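Hydrazine synthase alpha subunit (Candidatus Kuenenia stuttgartiensis, PDB 5C2V) catalyses the condensation of hydroxylamine with ammonia to hydrazine, the second half-reaction of the hydrazine synthase complex, and carries two heme c groups. Local coordinates at residues T519-I531 and Q540-H552. Numbering follows the deposited sequence.
With HEC (heme c), chain B.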
ATOM      1  N   THR D 519      25.416  -0.360 -24.681  1.00 34.84           N
ATOM      2  CA  THR D 519      26.752  -0.321 -24.102  1.00 45.00           C
ATOM      3  C   THR D 519      27.355  -1.697 -23.844  1.00 50.45           C
ATOM      4  O   THR D 519      26.648  -2.707 -23.765  1.00 48.99           O
ATOM      5  CB  THR D 519      26.763   0.458 -22.771  1.00 48.68           C
ATOM      6  OG1 THR D 519      28.107   0.831 -22.444  1.00 46.64           O
ATOM      7  CG2 THR D 519      26.189  -0.389 -21.649  1.00 29.60           C
ATOM      8  N   SER D 520      28.680  -1.707 -23.728  1.00 46.63           N
ATOM      9  CA  SER D 520      29.432  -2.874 -23.292  1.00 59.20           C
ATOM     10  C   SER D 520      29.895  -2.650 -21.857  1.00 61.61           C
ATOM     11  O   SER D 520      30.271  -1.538 -21.488  1.00 55.72           O
ATOM     12  CB  SER D 520      30.630  -3.129 -24.210  1.00 68.80           C
ATOM     13  OG  SER D 520      30.232  -3.217 -25.566  1.00 60.78           O
ATOM     14  N   GLN D 521      29.870  -3.705 -21.051  1.00 64.64           N
ATOM     15  CA  GLN D 521      30.182  -3.584 -19.634  1.00 64.90           C
ATOM     16  C   GLN D 521      30.561  -4.924 -19.018  1.00 60.85           C
ATOM     17  O   GLN D 521      30.610  -5.942 -19.705  1.00 66.05           O
ATOM     18  CB  GLN D 521      28.990  -2.999 -18.883  1.00 54.36           C
ATOM     19  CG  GLN D 521      27.774  -3.903 -18.907  1.00 55.09           C
ATOM     20  CD  GLN D 521      26.699  -3.456 -17.945  1.00 61.17           C
ATOM     21  OE1 GLN D 521      26.264  -2.306 -17.972  1.00 55.12           O
ATOM     22  NE2 GLN D 521      26.272  -4.364 -17.078  1.00 37.31           N
ATOM     23  N   LEU D 522      30.805  -4.911 -17.711  1.00 58.09           N
ATOM     24  CA  LEU D 522      31.166  -6.113 -16.968  1.00 47.01           C
ATOM     25  C   LEU D 522      30.070  -7.172 -17.032  1.00 58.07           C
ATOM     26  O   LEU D 522      28.890  -6.852 -17.181  1.00 60.85           O
ATOM     27  CB  LEU D 522      31.462  -5.768 -15.507  1.00 46.88           C
ATOM     28  CG  LEU D 522      32.669  -4.885 -15.199  1.00 62.03           C
ATOM     29  CD1 LEU D 522      32.510  -4.232 -13.836  1.00 61.06           C
ATOM     30  CD2 LEU D 522      33.945  -5.706 -15.247  1.00 60.33           C
ATOM     31  N   SER D 523      30.470  -8.433 -16.922  1.00 57.82           N
ATOM     32  CA  SER D 523      29.522  -9.540 -16.931  1.00 56.62           C
ATOM     33  C   SER D 523      29.725 -10.410 -15.695  1.00 59.34           C
ATOM     34  O   SER D 523      30.748 -10.301 -15.017  1.00 50.28           O
ATOM     35  CB  SER D 523      29.672 -10.373 -18.205  1.00 69.48           C
ATOM     36  OG  SER D 523      30.918 -11.045 -18.236  1.00 86.73           O
ATOM     37  N   ASP D 524      28.738 -11.254 -15.405  1.00 51.39           N
ATOM     38  CA  ASP D 524      28.731 -12.097 -14.208  1.00 63.80           C
ATOM     39  C   ASP D 524      28.773 -11.270 -12.924  1.00 67.74           C
ATOM     40  O   ASP D 524      29.239 -11.743 -11.887  1.00 65.91           O
ATOM     41  CB  ASP D 524      29.900 -13.088 -14.230  1.00 51.63           C
ATOM     42  CG  ASP D 524      29.724 -14.180 -15.268  1.00 73.59           C
ATOM     43  OD1 ASP D 524      28.565 -14.530 -15.577  1.00 43.80           O
ATOM     44  OD2 ASP D 524      30.745 -14.695 -15.769  1.00 78.38           O
ATOM     45  N   VAL D 525      28.288 -10.035 -12.999  1.00 59.35           N
ATOM     46  CA  VAL D 525      28.196  -9.169 -11.826  1.00 54.86           C
ATOM     47  C   VAL D 525      26.827  -8.492 -11.775  1.00 51.43           C
ATOM     48  O   VAL D 525      26.263  -8.145 -12.814  1.00 64.75           O
ATOM     49  CB  VAL D 525      29.309  -8.094 -11.817  1.00 55.27           C
ATOM     50  CG1 VAL D 525      30.681  -8.742 -11.686  1.00 43.24           C
ATOM     51  CG2 VAL D 525      29.238  -7.232 -13.067  1.00 51.82           C
ATOM     52  N   PRO D 526      26.277  -8.317 -10.563  1.00 66.94           N
ATOM     53  CA  PRO D 526      24.968  -7.668 -10.416  1.00 58.12           C
ATOM     54  C   PRO D 526      25.026  -6.171 -10.714  1.00 48.92           C
ATOM     55  O   PRO D 526      25.964  -5.498 -10.284  1.00 40.86           O
ATOM     56  CB  PRO D 526      24.618  -7.924  -8.947  1.00 51.78           C
ATOM     57  CG  PRO D 526      25.940  -8.056  -8.270  1.00 60.35           C
ATOM     58  CD  PRO D 526      26.837  -8.736  -9.266  1.00 57.42           C
ATOM     59  N   TYR D 527      24.033  -5.658 -11.435  1.00 45.80           N
ATOM     60  CA  TYR D 527      24.016  -4.247 -11.808  1.00 34.98           C
ATOM     61  C   TYR D 527      22.611  -3.744 -12.129  1.00 41.48           C
ATOM     62  O   TYR D 527      21.693  -4.534 -12.347  1.00 42.77           O
ATOM     63  CB  TYR D 527      24.936  -4.000 -13.009  1.00 45.19           C
ATOM     64  CG  TYR D 527      24.336  -4.395 -14.343  1.00 50.55           C
ATOM     65  CD1 TYR D 527      24.380  -5.710 -14.782  1.00 52.48           C
ATOM     66  CD2 TYR D 527      23.733  -3.449 -15.164  1.00 39.83           C
ATOM     67  CE1 TYR D 527      23.831  -6.077 -15.998  1.00 59.35           C
ATOM     68  CE2 TYR D 527      23.182  -3.806 -16.381  1.00 58.02           C
ATOM     69  CZ  TYR D 527      23.236  -5.122 -16.793  1.00 55.86           C
ATOM     70  OH  TYR D 527      22.692  -5.483 -18.005  1.00 51.21           O
ATOM     71  N   TYR D 528      22.453  -2.423 -12.149  1.00 45.91           N
ATOM     72  CA  TYR D 528      21.224  -1.803 -12.637  1.00 41.22           C
ATOM     73  C   TYR D 528      21.521  -0.437 -13.257  1.00 38.51           C
ATOM     74  O   TYR D 528      22.672   0.004 -13.279  1.00 40.96           O
ATOM     75  CB  TYR D 528      20.187  -1.680 -11.516  1.00 52.54           C
ATOM     76  CG  TYR D 528      20.593  -0.789 -10.366  1.00 53.45           C
ATOM     77  CD1 TYR D 528      20.219   0.548 -10.332  1.00 52.87           C
ATOM     78  CD2 TYR D 528      21.334  -1.290  -9.302  1.00 39.49           C
ATOM     79  CE1 TYR D 528      20.582   1.365  -9.279  1.00 55.18           C
ATOM     80  CE2 TYR D 528      21.700  -0.480  -8.245  1.00 55.99           C
ATOM     81  CZ  TYR D 528      21.322   0.847  -8.238  1.00 52.22           C
ATOM     82  OH  TYR D 528      21.684   1.658  -7.187  1.00 41.40           O
ATOM     83  N   MET D 529      20.484   0.231 -13.754  1.00 58.23           N
ATOM     84  CA  MET D 529      20.671   1.441 -14.550  1.00 58.57           C
ATOM     85  C   MET D 529      19.797   2.611 -14.100  1.00 48.19           C
ATOM     86  O   MET D 529      18.772   2.422 -13.444  1.00 49.95           O
ATOM     87  CB  MET D 529      20.390   1.138 -16.022  1.00 48.99           C
ATOM     88  CG  MET D 529      19.000   0.573 -16.275  1.00 29.95           C
ATOM     89  SD  MET D 529      19.018  -0.841 -17.389  1.00108.06           S
ATOM     90  CE  MET D 529      19.952  -2.015 -16.411  1.00 73.32           C
ATOM     91  N   GLN D 530      20.216   3.820 -14.462  1.00 48.52           N
ATOM     92  CA  GLN D 530      19.453   5.034 -14.187  1.00 47.14           C
ATOM     93  C   GLN D 530      19.460   5.971 -15.390  1.00 48.74           C
ATOM     94  O   GLN D 530      20.523   6.354 -15.871  1.00 51.54           O
ATOM     95  CB  GLN D 530      20.018   5.769 -12.970  1.00 44.23           C
ATOM     96  CG  GLN D 530      19.805   5.071 -11.642  1.00 50.84           C
ATOM     97  CD  GLN D 530      20.396   5.853 -10.486  1.00 50.39           C
ATOM     98  OE1 GLN D 530      21.390   6.561 -10.645  1.00 40.60           O
ATOM     99  NE2 GLN D 530      19.782   5.734  -9.314  1.00 54.57           N
ATOM    100  N   ILE D 531      18.280   6.352 -15.870  1.00 40.84           N
ATOM    101  CA  ILE D 531      18.193   7.324 -16.956  1.00 35.33           C
ATOM    102  C   ILE D 531      18.437   8.733 -16.408  1.00 43.19           C
ATOM    103  O   ILE D 531      17.956   9.082 -15.331  1.00 49.09           O
ATOM    104  CB  ILE D 531      16.832   7.255 -17.682  1.00 50.93           C
ATOM    105  CG1 ILE D 531      15.676   7.494 -16.708  1.00 51.09           C
ATOM    106  CG2 ILE D 531      16.667   5.906 -18.366  1.00 25.46           C
ATOM    107  CD1 ILE D 531      14.311   7.453 -17.363  1.00 42.22           C
ATOM    108  N   GLN D 540      14.580   8.319 -13.327  1.00 41.58           N
ATOM    109  CA  GLN D 540      13.971   7.051 -12.950  1.00 31.74           C
ATOM    110  C   GLN D 540      15.049   5.998 -12.714  1.00 53.47           C
ATOM    111  O   GLN D 540      16.020   5.909 -13.467  1.00 60.72           O
ATOM    112  CB  GLN D 540      12.992   6.588 -14.032  1.00 32.17           C
ATOM    113  CG  GLN D 540      12.127   5.397 -13.649  1.00 40.75           C
ATOM    114  CD  GLN D 540      11.052   5.112 -14.682  1.00 40.80           C
ATOM    115  OE1 GLN D 540      10.950   5.804 -15.695  1.00 34.75           O
ATOM    116  NE2 GLN D 540      10.241   4.090 -14.428  1.00 45.34           N
ATOM    117  N   THR D 541      14.873   5.204 -11.666  1.00 43.45           N
ATOM    118  CA  THR D 541      15.842   4.174 -11.319  1.00 48.69           C
ATOM    119  C   THR D 541      15.227   2.794 -11.494  1.00 54.06           C
ATOM    120  O   THR D 541      14.089   2.557 -11.090  1.00 60.85           O
ATOM    121  CB  THR D 541      16.343   4.338  -9.867  1.00 52.74           C
ATOM    122  OG1 THR D 541      16.910   5.643  -9.699  1.00 58.55           O
ATOM    123  CG2 THR D 541      17.396   3.289  -9.536  1.00 58.49           C
ATOM    124  N   ALA D 542      15.981   1.879 -12.092  1.00 48.90           N
ATOM    125  CA  ALA D 542      15.514   0.510 -12.217  1.00 59.32           C
ATOM    126  C   ALA D 542      15.992  -0.252 -10.999  1.00 62.06           C
ATOM    127  O   ALA D 542      17.185  -0.517 -10.850  1.00 60.91           O
ATOM    128  CB  ALA D 542      16.033  -0.128 -13.493  1.00 47.42           C
ATOM    129  N   LEU D 543      15.057  -0.617 -10.128  1.00 47.61           N
ATOM    130  CA  LEU D 543      15.430  -1.254  -8.878  1.00 44.95           C
ATOM    131  C   LEU D 543      15.209  -2.748  -8.993  1.00 43.33           C
ATOM    132  O   LEU D 543      14.080  -3.240  -8.941  1.00 45.56           O
ATOM    133  CB  LEU D 543      14.629  -0.668  -7.713  1.00 49.06           C
ATOM    134  CG  LEU D 543      14.956   0.787  -7.370  1.00 59.03           C
ATOM    135  CD1 LEU D 543      13.998   1.323  -6.319  1.00 52.29           C
ATOM    136  CD2 LEU D 543      16.399   0.926  -6.901  1.00 44.29           C
ATOM    137  N   THR D 544      16.326  -3.453  -9.119  1.00 64.99           N
ATOM    138  CA  THR D 544      16.368  -4.876  -9.413  1.00 56.78           C
ATOM    139  C   THR D 544      17.831  -5.230  -9.602  1.00 50.80           C
ATOM    140  O   THR D 544      18.692  -4.349  -9.567  1.00 46.76           O
ATOM    141  CB  THR D 544      15.571  -5.248 -10.677  1.00 48.76           C
ATOM    142  OG1 THR D 544      15.429  -6.672 -10.757  1.00 49.88           O
ATOM    143  CG2 THR D 544      16.274  -4.733 -11.924  1.00 40.25           C
ATOM    144  N   TRP D 545      18.123  -6.508  -9.804  1.00 52.20           N
ATOM    145  CA  TRP D 545      19.492  -6.901 -10.094  1.00 60.64           C
ATOM    146  C   TRP D 545      19.585  -7.654 -11.414  1.00 64.78           C
ATOM    147  O   TRP D 545      19.044  -8.749 -11.570  1.00 63.25           O
ATOM    148  CB  TRP D 545      20.059  -7.733  -8.945  1.00 48.20           C
ATOM    149  CG  TRP D 545      20.164  -6.935  -7.683  1.00 57.14           C
ATOM    150  CD1 TRP D 545      19.419  -7.086  -6.550  1.00 50.04           C
ATOM    151  CD2 TRP D 545      21.044  -5.832  -7.441  1.00 46.66           C
ATOM    152  NE1 TRP D 545      19.795  -6.156  -5.610  1.00 51.13           N
ATOM    153  CE2 TRP D 545      20.789  -5.373  -6.134  1.00 35.86           C
ATOM    154  CE3 TRP D 545      22.029  -5.192  -8.200  1.00 50.05           C
ATOM    155  CZ2 TRP D 545      21.484  -4.306  -5.569  1.00 34.88           C
ATOM    156  CZ3 TRP D 545      22.717  -4.133  -7.638  1.00 52.61           C
ATOM    157  CH2 TRP D 545      22.440  -3.700  -6.335  1.00 39.44           C
ATOM    158  N   ALA D 546      20.280  -7.039 -12.364  1.00 58.85           N
ATOM    159  CA  ALA D 546      20.455  -7.597 -13.696  1.00 68.98           C
ATOM    160  C   ALA D 546      21.868  -8.141 -13.841  1.00 66.22           C
ATOM    161  O   ALA D 546      22.795  -7.655 -13.197  1.00 54.10           O
ATOM    162  CB  ALA D 546      20.171  -6.548 -14.761  1.00 50.81           C
ATOM    163  N   TYR D 547      22.020  -9.172 -14.660  1.00 66.07           N
ATOM    164  CA  TYR D 547      23.324  -9.784 -14.868  1.00 62.14           C
ATOM    165  C   TYR D 547      23.475 -10.293 -16.295  1.00 44.77           C
ATOM    166  O   TYR D 547      22.534 -10.829 -16.879  1.00 53.04           O
ATOM    167  CB  TYR D 547      23.540 -10.925 -13.871  1.00 49.63           C
ATOM    168  CG  TYR D 547      22.369 -11.876 -13.774  1.00 46.75           C
ATOM    169  CD1 TYR D 547      21.326 -11.635 -12.889  1.00 56.20           C
ATOM    170  CD2 TYR D 547      22.304 -13.010 -14.570  1.00 44.31           C
ATOM    171  CE1 TYR D 547      20.252 -12.498 -12.799  1.00 50.98           C
ATOM    172  CE2 TYR D 547      21.234 -13.880 -14.486  1.00 48.71           C
ATOM    173  CZ  TYR D 547      20.212 -13.619 -13.599  1.00 47.53           C
ATOM    174  OH  TYR D 547      19.144 -14.482 -13.512  1.00 47.66           O
ATOM    175  N   LEU D 548      24.667 -10.118 -16.850  1.00 50.78           N
ATOM    176  CA  LEU D 548      24.963 -10.601 -18.190  1.00 56.21           C
ATOM    177  C   LEU D 548      25.966 -11.743 -18.135  1.00 43.22           C
ATOM    178  O   LEU D 548      26.952 -11.675 -17.405  1.00 62.28           O
ATOM    179  CB  LEU D 548      25.508  -9.469 -19.067  1.00 43.58           C
ATOM    180  CG  LEU D 548      24.584  -8.291 -19.377  1.00 57.74           C
ATOM    181  CD1 LEU D 548      25.360  -7.177 -20.065  1.00 44.49           C
ATOM    182  CD2 LEU D 548      23.410  -8.737 -20.234  1.00 43.72           C
ATOM    183  N   ARG D 549      25.705 -12.799 -18.894  1.00 43.74           N
ATOM    184  CA  ARG D 549      26.699 -13.847 -19.074  1.00 58.65           C
ATOM    185  C   ARG D 549      27.766 -13.321 -20.030  1.00 53.47           C
ATOM    186  O   ARG D 549      27.509 -12.373 -20.773  1.00 60.49           O
ATOM    187  CB  ARG D 549      26.057 -15.134 -19.605  1.00 46.29           C
ATOM    188  CG  ARG D 549      25.024 -15.764 -18.673  1.00 51.59           C
ATOM    189  CD  ARG D 549      25.473 -15.747 -17.214  1.00 61.29           C
ATOM    190  NE  ARG D 549      26.793 -16.343 -17.016  1.00 62.70           N
ATOM    191  CZ  ARG D 549      27.010 -17.635 -16.794  1.00 61.81           C
ATOM    192  NH1 ARG D 549      25.991 -18.484 -16.744  1.00 51.01           N
ATOM    193  NH2 ARG D 549      28.246 -18.080 -16.624  1.00 50.64           N
ATOM    194  N   PRO D 550      28.976 -13.907 -19.995  1.00 72.74           N
ATOM    195  CA  PRO D 550      30.056 -13.477 -20.892  1.00 79.33           C
ATOM    196  C   PRO D 550      29.644 -13.455 -22.364  1.00 69.49           C
ATOM    197  O   PRO D 550      28.974 -14.382 -22.823  1.00 41.91           O
ATOM    198  CB  PRO D 550      31.142 -14.524 -20.649  1.00 59.52           C
ATOM    199  CG  PRO D 550      30.929 -14.947 -19.242  1.00 60.62           C
ATOM    200  CD  PRO D 550      29.440 -14.918 -19.027  1.00 67.31           C
ATOM    201  N   TYR D 551      30.009 -12.381 -23.066  1.00 61.38           N
ATOM    202  CA  TYR D 551      29.765 -12.217 -24.504  1.00 70.60           C
ATOM    203  C   TYR D 551      28.278 -12.059 -24.844  1.00 65.16           C
ATOM    204  O   TYR D 551      27.922 -11.674 -25.957  1.00 57.04           O
ATOM    205  CB  TYR D 551      30.364 -13.396 -25.287  1.00 63.63           C
ATOM    206  CG  TYR D 551      30.057 -13.376 -26.765  1.00 55.66           C
ATOM    207  CD1 TYR D 551      30.689 -12.477 -27.614  1.00 55.55           C
ATOM    208  CD2 TYR D 551      29.130 -14.253 -27.312  1.00 67.52           C
ATOM    209  CE1 TYR D 551      30.408 -12.454 -28.967  1.00 51.72           C
ATOM    210  CE2 TYR D 551      28.842 -14.237 -28.663  1.00 59.53           C
ATOM    211  CZ  TYR D 551      29.484 -13.336 -29.486  1.00 61.42           C
ATOM    212  OH  TYR D 551      29.201 -13.318 -30.833  1.00 80.91           O
ATOM    213  N   HIS D 552      27.412 -12.330 -23.876  1.00 60.27           N
ATOM    214  CA  HIS D 552      25.980 -12.168 -24.073  1.00 67.62           C
ATOM    215  C   HIS D 552      25.603 -10.701 -24.174  1.00 66.67           C
ATOM    216  O   HIS D 552      26.373  -9.818 -23.793  1.00 50.27           O
ATOM    217  CB  HIS D 552      25.194 -12.826 -22.940  1.00 39.79           C
ATOM    218  CG  HIS D 552      25.035 -14.305 -23.097  1.00 50.25           C
ATOM    219  ND1 HIS D 552      26.109 -15.168 -23.139  1.00 52.67           N
ATOM    220  CD2 HIS D 552      23.929 -15.073 -23.228  1.00 44.07           C
ATOM    221  CE1 HIS D 552      25.670 -16.406 -23.286  1.00 51.14           C
ATOM    222  NE2 HIS D 552      24.350 -16.375 -23.343  1.00 63.01           N
TER
HETATM  223 FE   HEC B 905      13.958  -2.783 -16.155  1.00 48.54          FE
HETATM  224  CHA HEC B 905      12.330  -3.827 -13.294  1.00 67.93           C
HETATM  225  CHB HEC B 905      14.896  -6.021 -16.781  1.00 51.37           C
HETATM  226  CHC HEC B 905      15.921  -1.718 -18.788  1.00 55.11           C
HETATM  227  CHD HEC B 905      13.216   0.482 -15.419  1.00 57.58           C
HETATM  228  NA  HEC B 905      13.664  -4.583 -15.217  1.00 50.11           N
HETATM  229  C1A HEC B 905      12.969  -4.789 -14.041  1.00 53.49           C
HETATM  230  C2A HEC B 905      13.023  -6.200 -13.727  1.00 53.17           C
HETATM  231  C3A HEC B 905      13.731  -6.809 -14.683  1.00 61.40           C
HETATM  232  C4A HEC B 905      14.149  -5.805 -15.642  1.00 59.62           C
HETATM  233  CMA HEC B 905      14.050  -8.318 -14.762  1.00 46.79           C
HETATM  234  CAA HEC B 905      12.377  -6.867 -12.493  1.00 41.94           C
HETATM  235  CBA HEC B 905      11.044  -7.501 -12.879  1.00 45.38           C
HETATM  236  CGA HEC B 905      10.030  -6.443 -13.235  1.00 58.95           C
HETATM  237  O1A HEC B 905       9.380  -6.569 -14.305  1.00 62.20           O
HETATM  238  O2A HEC B 905       9.869  -5.472 -12.454  1.00 66.99           O
HETATM  239  NB  HEC B 905      15.301  -3.690 -17.463  1.00 71.76           N
HETATM  240  C1B HEC B 905      15.291  -5.056 -17.683  1.00 54.23           C
HETATM  241  C2B HEC B 905      15.761  -5.291 -19.033  1.00 69.38           C
HETATM  242  C3B HEC B 905      16.051  -4.113 -19.589  1.00 62.03           C
HETATM  243  C4B HEC B 905      15.765  -3.077 -18.614  1.00 58.13           C
HETATM  244  CMB HEC B 905      15.914  -6.670 -19.710  1.00 43.09           C
HETATM  245  CAB HEC B 905      16.582  -3.912 -21.027  1.00 38.59           C
HETATM  246  CBB HEC B 905      18.023  -3.356 -20.980  1.00 38.39           C
HETATM  247  NC  HEC B 905      14.432  -0.956 -16.992  1.00 46.91           N
HETATM  248  C1C HEC B 905      15.344  -0.739 -18.008  1.00 63.74           C
HETATM  249  C2C HEC B 905      15.497   0.692 -18.176  1.00 58.70           C
HETATM  250  C3C HEC B 905      14.839   1.290 -17.180  1.00 52.51           C
HETATM  251  C4C HEC B 905      14.098   0.272 -16.457  1.00 55.43           C
HETATM  252  CMC HEC B 905      16.522   1.376 -19.107  1.00 44.58           C
HETATM  253  CAC HEC B 905      14.778   2.814 -16.934  1.00 42.05           C
HETATM  254  CBC HEC B 905      15.477   3.147 -15.597  1.00 51.78           C
HETATM  255  ND  HEC B 905      12.942  -1.822 -14.594  1.00 70.58           N
HETATM  256  C1D HEC B 905      12.742  -0.447 -14.526  1.00 49.37           C
HETATM  257  C2D HEC B 905      11.951  -0.139 -13.357  1.00 51.61           C
HETATM  258  C3D HEC B 905      11.670  -1.492 -12.695  1.00 60.05           C
HETATM  259  C4D HEC B 905      12.327  -2.472 -13.528  1.00 55.98           C
HETATM  260  CMD HEC B 905      11.487   1.259 -12.892  1.00 44.49           C
HETATM  261  CAD HEC B 905      10.869  -1.766 -11.405  1.00 55.11           C
HETATM  262  CBD HEC B 905      11.618  -1.156 -10.227  1.00 41.68           C
HETATM  263  CGD HEC B 905      10.838  -1.383  -8.962  1.00 54.79           C
HETATM  264  O1D HEC B 905      11.210  -0.776  -7.927  1.00 57.99           O
HETATM  265  O2D HEC B 905       9.846  -2.157  -8.991  1.00 42.45           O
HETATM  266  O   HOH W   1      26.375  -8.646 -15.655  1.00 50.36           O
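Part of one wall of the pocket for the covalently bound heme c of the middle domain is built where Met529 and Ala542 meet at the open end of an antiparallel hairpin. Ala542 N donates an almost straight hydrogen bond to Met529 O (3.1 Å). Both side chains turn to the porphyrin: Ala542 CB lies against heme C1D, while the bent methionine chain sets SD 3.5 Å from heme CHC. Beyond this pair the register slips by two residues, and Tyr527 and Ala546 form an isolated bridge, each backbone N hydrogen-bonded to the other's carbonyl oxygen. Tyr527 CG stands between its own N and carbonyl carbon (chi1 79°), which swings the ring back so that Ala546 CB rests over one face; Gln521 NE2 lies over the opposite face, its OE1 hydrogen-bonded to Trp431 NE1. On the other side of the chain, Tyr528 directs its edge at the face of Trp545 in an offset edge-to-face pair, planes 75° apart, with Tyr528 CD2 3.6 Å from Trp545 CZ3. Farther along, Asp524 N is hydrogen-bonded to Leu548 O at 2.7 Å, and a water links Leu548 N to Val525 O. In a salt bridge, Asp524 OD1 receives Arg549 NE (2.9 Å) on its syn lone pair but sits 32° out of the guanidinium plane; Arg549 NH2 makes a second one to Asp219. Within the fold, strand 527-532 lies between 461-467 and 538-541, Tyr528 packing on Ile465 and hydrogen-bonded to Arg503 through its hydroxyl, whereas strand 517-522 joins a separate sheet beside 428-433.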